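Local atomic coordinates of Nitrate/nitrite binding protein NrtA (Synechocystis sp., PDB entry 2G29), a protein that binds nitrate as the periplasmic solute-binding component of the NrtABCD ABC transporter, which takes up nitrate and probably also nitrite. Residues A[38-43]-A[68-73]; A[159-164]-A[191-196]; A[34-39]-A[88-93]. One frame throughout, in Å; residues are numbered along the deposited sequence.

Contact 1: residues A[38-43]-A[68-73]. With NO3 (nitrate ion), chain B.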
ATOM      1  N   GLY A  38      10.488  -2.334  -9.413  1.00 10.05           N
ATOM      2  CA  GLY A  38       9.172  -2.161 -10.004  1.00  9.75           C
ATOM      3  C   GLY A  38       8.267  -1.223  -9.228  1.00  9.99           C
ATOM      4  O   GLY A  38       8.498  -0.972  -8.021  1.00 10.10           O
ATOM      5  N   PHE A  39       7.298  -0.628  -9.932  1.00  9.93           N
ATOM      6  CA  PHE A  39       6.258   0.168  -9.243  1.00  9.33           C
ATOM      7  C   PHE A  39       4.952   0.011 -10.009  1.00 11.71           C
ATOM      8  O   PHE A  39       4.969  -0.327 -11.202  1.00 10.74           O
ATOM      9  CB  PHE A  39       6.609   1.670  -9.162  1.00 11.25           C
ATOM     10  CG  PHE A  39       6.465   2.418 -10.464  1.00 11.23           C
ATOM     11  CD1 PHE A  39       5.305   3.152 -10.739  1.00 12.45           C
ATOM     12  CD2 PHE A  39       7.491   2.375 -11.428  1.00 11.75           C
ATOM     13  CE1 PHE A  39       5.168   3.836 -11.944  1.00 12.39           C
ATOM     14  CE2 PHE A  39       7.367   3.043 -12.618  1.00 12.09           C
ATOM     15  CZ  PHE A  39       6.213   3.776 -12.891  1.00 12.96           C
ATOM     16  N   ILE A  40       3.847   0.241  -9.314  1.00 10.64           N
ATOM     17  CA  ILE A  40       2.530   0.242  -9.924  1.00 10.75           C
ATOM     18  C   ILE A  40       2.147   1.741  -9.936  1.00  9.80           C
ATOM     19  O   ILE A  40       2.539   2.508  -9.010  1.00 11.06           O
ATOM     20  CB  ILE A  40       1.543  -0.623  -9.098  1.00 10.81           C
ATOM     21  CG1 ILE A  40       1.882  -2.121  -9.231  1.00 14.84           C
ATOM     22  CG2 ILE A  40       0.126  -0.400  -9.560  1.00 12.03           C
ATOM     23  CD1 ILE A  40       3.306  -2.476  -8.969  1.00 21.57           C
ATOM     24  N   ALA A  41       1.426   2.170 -10.971  1.00 11.01           N
ATOM     25  CA  ALA A  41       1.077   3.595 -11.144  1.00 10.25           C
ATOM     26  C   ALA A  41       0.105   4.063 -10.082  1.00 10.71           C
ATOM     27  O   ALA A  41      -1.122   4.027 -10.278  1.00 11.94           O
ATOM     28  CB  ALA A  41       0.483   3.825 -12.538  1.00 10.25           C
ATOM     29  N   LEU A  42       0.692   4.494  -8.970  1.00  9.80           N
ATOM     30  CA  LEU A  42       0.012   4.956  -7.763  1.00  9.87           C
ATOM     31  C   LEU A  42       0.846   6.052  -7.114  1.00  9.84           C
ATOM     32  O   LEU A  42       2.074   5.950  -7.096  1.00 11.94           O
ATOM     33  CB  LEU A  42      -0.098   3.797  -6.771  1.00 10.43           C
ATOM     34  CG  LEU A  42      -0.945   2.644  -7.291  1.00 10.43           C
ATOM     35  CD1 LEU A  42      -0.572   1.371  -6.549  1.00 11.34           C
ATOM     36  CD2 LEU A  42      -2.414   2.967  -7.141  1.00  9.86           C
ATOM     37  N   THR A  43       0.184   7.048  -6.529  1.00 10.36           N
ATOM     38  CA  THR A  43       0.898   8.145  -5.899  1.00 11.33           C
ATOM     39  C   THR A  43       1.881   7.664  -4.847  1.00 11.79           C
ATOM     40  O   THR A  43       2.948   8.272  -4.687  1.00 12.41           O
ATOM     41  CB  THR A  43      -0.077   9.125  -5.288  1.00 11.65           C
ATOM     42  OG1 THR A  43      -1.065   9.431  -6.269  1.00 12.98           O
ATOM     43  CG2 THR A  43       0.653  10.436  -4.912  1.00 10.49           C
ATOM     44  N   LEU A  68      10.821   0.676 -13.015  1.00 11.39           N
ATOM     45  CA  LEU A  68       9.996   0.043 -14.053  1.00 11.78           C
ATOM     46  C   LEU A  68       8.556  -0.254 -13.740  1.00 11.42           C
ATOM     47  O   LEU A  68       8.265  -1.021 -12.831  1.00 11.49           O
ATOM     48  CB  LEU A  68      10.652  -1.266 -14.432  1.00 13.03           C
ATOM     49  CG  LEU A  68      12.093  -1.130 -14.914  1.00 12.96           C
ATOM     50  CD1 LEU A  68      12.779  -2.467 -14.831  1.00 14.53           C
ATOM     51  CD2 LEU A  68      12.096  -0.586 -16.339  1.00 14.34           C
ATOM     52  N   LYS A  69       7.670   0.350 -14.507  1.00 11.11           N
ATOM     53  CA  LYS A  69       6.243   0.193 -14.283  1.00 11.06           C
ATOM     54  C   LYS A  69       5.798  -1.246 -14.522  1.00 10.91           C
ATOM     55  O   LYS A  69       6.133  -1.851 -15.548  1.00 13.08           O
ATOM     56  CB  LYS A  69       5.449   1.124 -15.209  1.00 12.52           C
ATOM     57  CG  LYS A  69       3.953   1.150 -14.840  1.00 14.64           C
ATOM     58  CD  LYS A  69       3.094   1.958 -15.792  1.00 19.76           C
ATOM     59  CE  LYS A  69       3.399   3.420 -15.797  1.00 21.35           C
ATOM     60  NZ  LYS A  69       2.505   4.074 -16.814  1.00 23.56           N
ATOM     61  N   GLN A  70       5.033  -1.777 -13.565  1.00  9.74           N
ATOM     62  CA  GLN A  70       4.462  -3.129 -13.619  1.00  9.90           C
ATOM     63  C   GLN A  70       2.987  -2.989 -13.980  1.00 10.26           C
ATOM     64  O   GLN A  70       2.341  -1.998 -13.621  1.00 10.78           O
ATOM     65  CB  GLN A  70       4.596  -3.804 -12.251  1.00  9.58           C
ATOM     66  CG  GLN A  70       6.022  -3.808 -11.697  1.00  9.50           C
ATOM     67  CD  GLN A  70       6.949  -4.717 -12.508  1.00 12.96           C
ATOM     68  OE1 GLN A  70       6.795  -5.946 -12.491  1.00 12.98           O
ATOM     69  NE2 GLN A  70       7.930  -4.117 -13.203  1.00 12.56           N
ATOM     70  N   ALA A  71       2.443  -3.977 -14.680  1.00 10.25           N
ATOM     71  CA  ALA A  71       1.032  -3.912 -15.095  1.00 11.73           C
ATOM     72  C   ALA A  71       0.067  -4.211 -13.951  1.00 11.20           C
ATOM     73  O   ALA A  71      -1.017  -3.604 -13.886  1.00 11.60           O
ATOM     74  CB  ALA A  71       0.781  -4.882 -16.273  1.00 12.13           C
ATOM     75  N   SER A  72       0.450  -5.125 -13.061  1.00 10.62           N
ATOM     76  CA  SER A  72      -0.439  -5.488 -11.950  1.00  9.38           C
ATOM     77  C   SER A  72       0.356  -6.052 -10.794  1.00  9.62           C
ATOM     78  O   SER A  72       1.573  -6.260 -10.899  1.00  9.37           O
ATOM     79  CB  SER A  72      -1.426  -6.557 -12.431  1.00  9.88           C
ATOM     80  OG  SER A  72      -0.696  -7.797 -12.701  1.00 11.23           O
ATOM     81  N   TRP A  73      -0.312  -6.319  -9.669  1.00  9.50           N
ATOM     82  CA  TRP A  73       0.409  -6.892  -8.557  1.00  8.40           C
ATOM     83  C   TRP A  73       0.777  -8.335  -8.907  1.00  8.37           C
ATOM     84  O   TRP A  73       1.782  -8.838  -8.451  1.00 10.55           O
ATOM     85  CB  TRP A  73      -0.403  -6.771  -7.256  1.00  9.30           C
ATOM     86  CG  TRP A  73      -0.449  -5.352  -6.765  1.00  8.79           C
ATOM     87  CD1 TRP A  73      -1.556  -4.597  -6.579  1.00  8.75           C
ATOM     88  CD2 TRP A  73       0.683  -4.513  -6.425  1.00  9.50           C
ATOM     89  NE1 TRP A  73      -1.208  -3.343  -6.138  1.00 10.51           N
ATOM     90  CE2 TRP A  73       0.153  -3.264  -6.029  1.00  9.02           C
ATOM     91  CE3 TRP A  73       2.081  -4.708  -6.391  1.00  9.08           C
ATOM     92  CZ2 TRP A  73       0.958  -2.196  -5.669  1.00  9.34           C
ATOM     93  CZ3 TRP A  73       2.883  -3.651  -6.030  1.00  9.68           C
ATOM     94  CH2 TRP A  73       2.319  -2.403  -5.653  1.00  8.89           C
TER
HETATM   95  N   NO3 B 700      -3.145   0.221  -5.043  1.00 13.58           N
HETATM   96  O1  NO3 B 700      -2.797   1.248  -4.212  1.00 11.55           O
HETATM   97  O2  NO3 B 700      -4.214   0.071  -5.861  1.00 13.12           O
HETATM   98  O3  NO3 B 700      -2.219  -0.982  -5.032  1.00 12.31           O
HETATM   99  O   HOH W   1       0.472   0.114 -13.083  1.00 13.82           O
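Ile40 lies across the indole of Trp73, its CG1 3.5 Å from the centroid of the six-membered ring and 6° off the ring normal, a CH-pi contact. Trp73 NE1 donates to O3 of the nitrate at 2.8 Å, with the oxygen at the indole edge, close to the ring plane. Leu42 turns CD1 to the same anion, 3.2 Å from its nitrogen. With an alanine in place of Trp73, the nitrate would probably lose its indole N-H partner and Ile40 its flat support. The second shell is a short parallel pairing. Leu68 O receives Phe39 N and, from the opposite face of its carbonyl plane, Gln70 NE2, each at 3.1 Å; Gln70 OE1 is bonded to Asn79 ND2, which fixes the amide's rotation. Gln70 N returns a 2.8 Å bond to Phe39 O. Phe39 CG sits between backbone N and carbonyl carbon (chi1 74°), placing Lys69 CA over one face of the ring, displaced toward its rim. A water bridges Ala41 N and Gln70 O. Lys240 NZ and Gly211 N also hydrogen-bond the nitrate. Strands 36-39 and 66-69 thus lead into the site, the latter through Ser72, whose OG caps Thr75 N at the start of helix 73-82.

Contact 2: residues A[159-164]-A[191-196]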
ATOM      1  N   ALA A 159     -14.102  -5.257  -5.956  1.00 11.39           N
ATOM      2  CA  ALA A 159     -12.738  -5.424  -6.463  1.00 10.37           C
ATOM      3  C   ALA A 159     -11.660  -4.917  -5.531  1.00 10.36           C
ATOM      4  O   ALA A 159     -11.807  -3.871  -4.883  1.00 10.52           O
ATOM      5  CB  ALA A 159     -12.577  -4.718  -7.814  1.00 11.51           C
ATOM      6  N   MET A 160     -10.576  -5.684  -5.475  1.00  9.98           N
ATOM      7  CA  MET A 160      -9.403  -5.334  -4.693  1.00  9.20           C
ATOM      8  C   MET A 160      -8.209  -5.612  -5.597  1.00 10.09           C
ATOM      9  O   MET A 160      -8.363  -6.010  -6.759  1.00 10.64           O
ATOM     10  CB  MET A 160      -9.366  -6.039  -3.344  1.00 10.53           C
ATOM     11  CG  MET A 160      -9.691  -7.520  -3.332  1.00 10.26           C
ATOM     12  SD  MET A 160      -8.344  -8.500  -4.059  1.00 11.02           S
ATOM     13  CE  MET A 160      -9.023 -10.206  -3.884  1.00 12.77           C
ATOM     14  N   THR A 161      -7.010  -5.377  -5.075  1.00  9.91           N
ATOM     15  CA  THR A 161      -5.835  -5.363  -5.937  1.00  9.80           C
ATOM     16  C   THR A 161      -4.920  -6.585  -5.984  1.00  9.66           C
ATOM     17  O   THR A 161      -4.071  -6.667  -6.859  1.00 10.78           O
ATOM     18  CB  THR A 161      -4.999  -4.151  -5.524  1.00  9.99           C
ATOM     19  OG1 THR A 161      -4.620  -4.335  -4.171  1.00 10.00           O
ATOM     20  CG2 THR A 161      -5.797  -2.869  -5.640  1.00 10.81           C
ATOM     21  N   PHE A 162      -5.077  -7.492  -5.033  1.00 10.00           N
ATOM     22  CA  PHE A 162      -4.251  -8.683  -4.934  1.00  9.16           C
ATOM     23  C   PHE A 162      -4.791  -9.452  -3.751  1.00  9.69           C
ATOM     24  O   PHE A 162      -5.058  -8.852  -2.701  1.00  9.85           O
ATOM     25  CB  PHE A 162      -2.772  -8.331  -4.633  1.00  9.00           C
ATOM     26  CG  PHE A 162      -1.839  -9.507  -4.771  1.00 10.62           C
ATOM     27  CD1 PHE A 162      -1.494  -9.983  -6.035  1.00 12.17           C
ATOM     28  CD2 PHE A 162      -1.381 -10.178  -3.643  1.00 10.47           C
ATOM     29  CE1 PHE A 162      -0.688 -11.119  -6.176  1.00 11.09           C
ATOM     30  CE2 PHE A 162      -0.570 -11.325  -3.776  1.00 12.01           C
ATOM     31  CZ  PHE A 162      -0.227 -11.785  -5.029  1.00 11.85           C
ATOM     32  N   PRO A 163      -4.944 -10.783  -3.873  1.00 10.22           N
ATOM     33  CA  PRO A 163      -5.477 -11.528  -2.716  1.00 12.18           C
ATOM     34  C   PRO A 163      -4.550 -11.519  -1.523  1.00 11.06           C
ATOM     35  O   PRO A 163      -3.403 -11.923  -1.629  1.00 12.76           O
ATOM     36  CB  PRO A 163      -5.708 -12.947  -3.267  1.00 12.44           C
ATOM     37  CG  PRO A 163      -5.605 -12.800  -4.802  1.00 16.46           C
ATOM     38  CD  PRO A 163      -4.609 -11.661  -5.017  1.00 11.37           C
ATOM     39  N   GLY A 164      -5.047 -11.040  -0.383  1.00 11.34           N
ATOM     40  CA  GLY A 164      -4.231 -10.994   0.807  1.00 11.89           C
ATOM     41  C   GLY A 164      -3.504  -9.662   0.891  1.00  9.92           C
ATOM     42  O   GLY A 164      -2.818  -9.379   1.891  1.00 10.83           O
ATOM     43  N   VAL A 191      -8.542  -6.778  -9.618  1.00 10.26           N
ATOM     44  CA  VAL A 191      -8.445  -5.915 -10.797  1.00 10.72           C
ATOM     45  C   VAL A 191      -7.135  -5.104 -10.627  1.00 10.73           C
ATOM     46  O   VAL A 191      -6.886  -4.539  -9.554  1.00 11.09           O
ATOM     47  CB  VAL A 191      -9.649  -4.899 -10.902  1.00  9.62           C
ATOM     48  CG1 VAL A 191      -9.445  -3.969 -12.087  1.00 10.76           C
ATOM     49  CG2 VAL A 191     -10.980  -5.663 -11.066  1.00 12.69           C
ATOM     50  N   PRO A 192      -6.276  -5.048 -11.661  1.00  9.96           N
ATOM     51  CA  PRO A 192      -5.032  -4.254 -11.523  1.00  9.44           C
ATOM     52  C   PRO A 192      -5.404  -2.798 -11.177  1.00  9.91           C
ATOM     53  O   PRO A 192      -6.371  -2.252 -11.713  1.00 10.49           O
ATOM     54  CB  PRO A 192      -4.393  -4.353 -12.915  1.00  9.65           C
ATOM     55  CG  PRO A 192      -4.889  -5.699 -13.437  1.00 11.04           C
ATOM     56  CD  PRO A 192      -6.339  -5.740 -12.966  1.00 10.65           C
ATOM     57  N   PRO A 193      -4.620  -2.143 -10.318  1.00 10.29           N
ATOM     58  CA  PRO A 193      -4.934  -0.763  -9.938  1.00 10.00           C
ATOM     59  C   PRO A 193      -5.249   0.205 -11.057  1.00 11.99           C
ATOM     60  O   PRO A 193      -6.254   0.919 -10.977  1.00 10.69           O
ATOM     61  CB  PRO A 193      -3.704  -0.329  -9.129  1.00 10.40           C
ATOM     62  CG  PRO A 193      -3.334  -1.641  -8.414  1.00  9.90           C
ATOM     63  CD  PRO A 193      -3.473  -2.673  -9.558  1.00  9.82           C
ATOM     64  N   ALA A 194      -4.418   0.212 -12.105  1.00 11.70           N
ATOM     65  CA  ALA A 194      -4.629   1.131 -13.198  1.00 12.96           C
ATOM     66  C   ALA A 194      -5.825   0.787 -14.068  1.00 12.83           C
ATOM     67  O   ALA A 194      -6.143   1.522 -15.006  1.00 13.84           O
ATOM     68  CB  ALA A 194      -3.369   1.199 -14.041  1.00 13.76           C
ATOM     69  N   GLN A 195      -6.495  -0.328 -13.774  1.00 11.68           N
ATOM     70  CA  GLN A 195      -7.652  -0.754 -14.544  1.00 12.73           C
ATOM     71  C   GLN A 195      -8.951  -0.682 -13.726  1.00 11.73           C
ATOM     72  O   GLN A 195     -10.025  -1.022 -14.244  1.00 12.43           O
ATOM     73  CB  GLN A 195      -7.463  -2.192 -15.045  1.00 13.72           C
ATOM     74  CG  GLN A 195      -6.315  -2.314 -16.063  1.00 18.83           C
ATOM     75  CD  GLN A 195      -5.988  -3.759 -16.419  1.00 22.71           C
ATOM     76  OE1 GLN A 195      -6.884  -4.611 -16.530  1.00 26.47           O
ATOM     77  NE2 GLN A 195      -4.699  -4.045 -16.612  1.00 26.77           N
ATOM     78  N   MET A 196      -8.872  -0.198 -12.476  1.00 11.43           N
ATOM     79  CA  MET A 196     -10.077  -0.120 -11.640  1.00 11.55           C
ATOM     80  C   MET A 196     -11.139   0.804 -12.233  1.00 11.22           C
ATOM     81  O   MET A 196     -12.326   0.438 -12.269  1.00 11.06           O
ATOM     82  CB  MET A 196      -9.695   0.353 -10.228  1.00 11.25           C
ATOM     83  CG  MET A 196      -8.992  -0.677  -9.382  1.00 11.10           C
ATOM     84  SD  MET A 196     -10.206  -1.856  -8.745  1.00 11.11           S
ATOM     85  CE  MET A 196      -9.142  -2.866  -7.704  1.00 14.14           C
TER
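Thr161 and Pro193 meet at about a right angle, Thr161 CG2 pressing on Pro193 CG at 3.9 Å, in a beta-alpha-beta crossover of the second five-stranded sheet of this periplasmic-binding-protein fold: strand 157-160, helix 166-177, then parallel strand 187-190. The contact lies at the C-terminal ends of the two strands, where each gives way to loop. Met196 also crosses Thr161 at about a right angle, and its CE touches Thr161 CG2 at 3.9 Å. The threonine methyl meets both partners with CG2 anti to the carbonyl carbon, while OG1 takes the place between backbone N and carbonyl carbon (chi1 61°). Ala159, whose CB points toward the other segment, is met by two partners of different kind: Val191 CG2 at 3.7 Å and the sulfur of Met196 at 3.8 Å. The bend of the methionine chain at chi2 puts the sulfur by Ala159 CB and the methyl by Thr161 and Met160, with CE 3.4 Å from Met160 O. Phe208 and Val210 of strand 207-211 add to this packing round Met196. The nitrate site lies beside it: Pro193 comes within about 3 Å of the anion by nearest atoms, and Thr161 likewise within about 3 Å of the side chain of nitrate-binding His167. One backbone bond accompanies these apolar contacts, Val191 N to Met160 O at 3.0 Å, its donor almost in line with the carbonyl (C=O...N 175°).

Contact 3: residues A[34-39]-A[88-93]; sequences TAKLGF and GIDGAH
Lys36 O is gripped by two consecutive amides of the partner segment, Asp90 N at 2.9 Å and, more weakly, Gly91 N at 3.3 Å. This is where strand 91-95 joins strand 36-39, in parallel, within the first five-stranded sheet of the periplasmic-binding-protein fold. Asp90 holds the same lysine by both backbone ends: its OD2 accepts Lys36 N at 2.8 Å through the anti lone pair, while OD1 is taken by Ser84 OG. With CG beside its own backbone N, chi1 -56° puts the carboxylate within reach of the Lys36 amide, where it acts as an acceptor before the regular pairing begins. Further on the backbones zip together, Gly38 N giving to Gly91 O and Gly38 O receiving His93 N. The closeness is consistent with glycine at both positions 38 and 91. A CB on Gly38 would fall 2.8 Å from Ile89 CD1, which lies near Gly38 N and CA; one on Gly91 would be tight against Leu37 CD2. On the face opposite Leu37, Ala92 and Ile89 pack against helix 73-82, whereas Leu37 itself meets Phe242 and Met244 of strand 240-245. The side chain of His93 is about 4 Å from that of nitrate-binding Lys240, between nearest atoms. Its own carbonyl oxygen is buried without a polar partner, and one residue earlier Ala92 CA makes a C-H...O contact of 3.2 Å with Gly38 O.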
ATOM      1  N   THR A  34      23.426  -0.520 -10.376  1.00 19.57           N
ATOM      2  CA  THR A  34      22.073  -0.624 -10.917  1.00 18.55           C
ATOM      3  C   THR A  34      21.232  -1.585 -10.084  1.00 18.29           C
ATOM      4  O   THR A  34      21.750  -2.394  -9.331  1.00 17.41           O
ATOM      5  CB  THR A  34      22.082  -1.164 -12.375  1.00 20.67           C
ATOM      6  OG1 THR A  34      20.778  -1.014 -12.965  1.00 20.88           O
ATOM      7  CG2 THR A  34      22.473  -2.625 -12.411  1.00 20.94           C
ATOM      8  N   ALA A  35      19.918  -1.454 -10.238  1.00 15.29           N
ATOM      9  CA  ALA A  35      18.941  -2.332  -9.578  1.00 15.19           C
ATOM     10  C   ALA A  35      17.694  -2.112 -10.424  1.00 14.60           C
ATOM     11  O   ALA A  35      17.549  -1.062 -11.042  1.00 15.96           O
ATOM     12  CB  ALA A  35      18.688  -1.895  -8.125  1.00 14.76           C
ATOM     13  N   LYS A  36      16.833  -3.123 -10.508  1.00 12.72           N
ATOM     14  CA  LYS A  36      15.586  -2.996 -11.264  1.00 13.07           C
ATOM     15  C   LYS A  36      14.475  -2.975 -10.222  1.00 11.54           C
ATOM     16  O   LYS A  36      14.233  -3.980  -9.553  1.00 13.49           O
ATOM     17  CB  LYS A  36      15.392  -4.183 -12.229  1.00 13.32           C
ATOM     18  CG  LYS A  36      16.426  -4.189 -13.388  1.00 14.99           C
ATOM     19  CD  LYS A  36      15.836  -4.778 -14.665  1.00 22.75           C
ATOM     20  CE  LYS A  36      15.769  -6.252 -14.671  1.00 24.53           C
ATOM     21  NZ  LYS A  36      14.880  -6.705 -15.793  1.00 17.38           N
ATOM     22  N   LEU A  37      13.820  -1.816 -10.075  1.00 11.55           N
ATOM     23  CA  LEU A  37      12.764  -1.638  -9.081  1.00 10.30           C
ATOM     24  C   LEU A  37      11.415  -1.438  -9.725  1.00 11.13           C
ATOM     25  O   LEU A  37      11.198  -0.487 -10.498  1.00 11.82           O
ATOM     26  CB  LEU A  37      13.095  -0.448  -8.199  1.00 11.72           C
ATOM     27  CG  LEU A  37      14.468  -0.470  -7.531  1.00 10.86           C
ATOM     28  CD1 LEU A  37      14.636   0.813  -6.725  1.00 12.93           C
ATOM     29  CD2 LEU A  37      14.588  -1.711  -6.648  1.00 12.06           C
ATOM     30  N   GLY A  38      10.488  -2.334  -9.413  1.00 10.05           N
ATOM     31  CA  GLY A  38       9.172  -2.161 -10.004  1.00  9.75           C
ATOM     32  C   GLY A  38       8.267  -1.223  -9.228  1.00  9.99           C
ATOM     33  O   GLY A  38       8.498  -0.972  -8.021  1.00 10.10           O
ATOM     34  N   PHE A  39       7.298  -0.628  -9.932  1.00  9.93           N
ATOM     35  CA  PHE A  39       6.258   0.168  -9.243  1.00  9.33           C
ATOM     36  C   PHE A  39       4.952   0.011 -10.009  1.00 11.71           C
ATOM     37  O   PHE A  39       4.969  -0.327 -11.202  1.00 10.74           O
ATOM     38  CB  PHE A  39       6.609   1.670  -9.162  1.00 11.25           C
ATOM     39  CG  PHE A  39       6.465   2.418 -10.464  1.00 11.23           C
ATOM     40  CD1 PHE A  39       5.305   3.152 -10.739  1.00 12.45           C
ATOM     41  CD2 PHE A  39       7.491   2.375 -11.428  1.00 11.75           C
ATOM     42  CE1 PHE A  39       5.168   3.836 -11.944  1.00 12.39           C
ATOM     43  CE2 PHE A  39       7.367   3.043 -12.618  1.00 12.09           C
ATOM     44  CZ  PHE A  39       6.213   3.776 -12.891  1.00 12.96           C
ATOM     45  N   GLY A  88      13.513 -10.372 -14.677  1.00 12.45           N
ATOM     46  CA  GLY A  88      12.523  -9.747 -13.804  1.00 12.04           C
ATOM     47  C   GLY A  88      13.067  -8.558 -13.042  1.00 12.94           C
ATOM     48  O   GLY A  88      13.848  -7.761 -13.579  1.00 13.76           O
ATOM     49  N   ILE A  89      12.671  -8.427 -11.777  1.00 11.01           N
ATOM     50  CA  ILE A  89      13.097  -7.265 -10.983  1.00 10.62           C
ATOM     51  C   ILE A  89      13.723  -7.702  -9.654  1.00 11.17           C
ATOM     52  O   ILE A  89      13.518  -8.844  -9.196  1.00 12.54           O
ATOM     53  CB  ILE A  89      11.886  -6.251 -10.720  1.00 11.95           C
ATOM     54  CG1 ILE A  89      10.750  -6.986  -9.960  1.00 11.46           C
ATOM     55  CG2 ILE A  89      11.383  -5.668 -12.043  1.00 12.55           C
ATOM     56  CD1 ILE A  89       9.546  -6.103  -9.755  1.00 12.47           C
ATOM     57  N   ASP A  90      14.485  -6.797  -9.046  1.00 12.17           N
ATOM     58  CA  ASP A  90      15.166  -7.022  -7.773  1.00 10.76           C
ATOM     59  C   ASP A  90      14.359  -6.595  -6.553  1.00 11.20           C
ATOM     60  O   ASP A  90      14.589  -7.099  -5.441  1.00 12.05           O
ATOM     61  CB  ASP A  90      16.489  -6.231  -7.745  1.00 12.23           C
ATOM     62  CG  ASP A  90      17.417  -6.570  -8.921  1.00 13.06           C
ATOM     63  OD1 ASP A  90      17.859  -7.728  -9.019  1.00 14.27           O
ATOM     64  OD2 ASP A  90      17.684  -5.669  -9.745  1.00 14.04           O
ATOM     65  N   GLY A  91      13.456  -5.635  -6.756  1.00 10.35           N
ATOM     66  CA  GLY A  91      12.653  -5.150  -5.656  1.00 11.00           C
ATOM     67  C   GLY A  91      11.503  -4.344  -6.215  1.00  9.56           C
ATOM     68  O   GLY A  91      11.375  -4.177  -7.433  1.00 11.06           O
ATOM     69  N   ALA A  92      10.676  -3.799  -5.331  1.00 11.27           N
ATOM     70  CA  ALA A  92       9.501  -3.068  -5.794  1.00 10.56           C
ATOM     71  C   ALA A  92       8.825  -2.243  -4.728  1.00 10.98           C
ATOM     72  O   ALA A  92       8.993  -2.500  -3.536  1.00 11.66           O
ATOM     73  CB  ALA A  92       8.447  -4.091  -6.280  1.00 11.22           C
ATOM     74  N   HIS A  93       8.054  -1.261  -5.211  1.00 11.13           N
ATOM     75  CA  HIS A  93       7.094  -0.504  -4.411  1.00 10.91           C
ATOM     76  C   HIS A  93       6.045  -1.639  -4.389  1.00 11.17           C
ATOM     77  O   HIS A  93       5.633  -2.137  -5.427  1.00 11.98           O
ATOM     78  CB  HIS A  93       6.695   0.762  -5.204  1.00 10.68           C
ATOM     79  CG  HIS A  93       5.222   1.078  -5.245  1.00  9.41           C
ATOM     80  ND1 HIS A  93       4.555   1.806  -4.281  1.00 12.88           N
ATOM     81  CD2 HIS A  93       4.335   0.874  -6.249  1.00  7.85           C
ATOM     82  CE1 HIS A  93       3.315   2.055  -4.700  1.00  6.89           C
ATOM     83  NE2 HIS A  93       3.166   1.508  -5.887  1.00 11.94           N
TER

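How the contacts relate
Followed from the N terminus, strand 36-39 opens two loops at once. Contact 1 closes the shorter at 68-73, after 24 intervening residues; contact 3 closes the longer at 88-93, so that it spans contact 1. The two share Gly38 and Phe39, and together set strand 36-39 between strands 66-69 and 91-95. Contact 2 follows in series, closing its own 26-residue crossover in the other sheet. Contacts 2 and 3 do not touch, their nearest atoms being about 8 Å apart. Contact 1 joins the halves: Trp73 packs on Thr161, Phe162 and Pro193, probably linking the two domains of the C-clamp beside the bound nitrate.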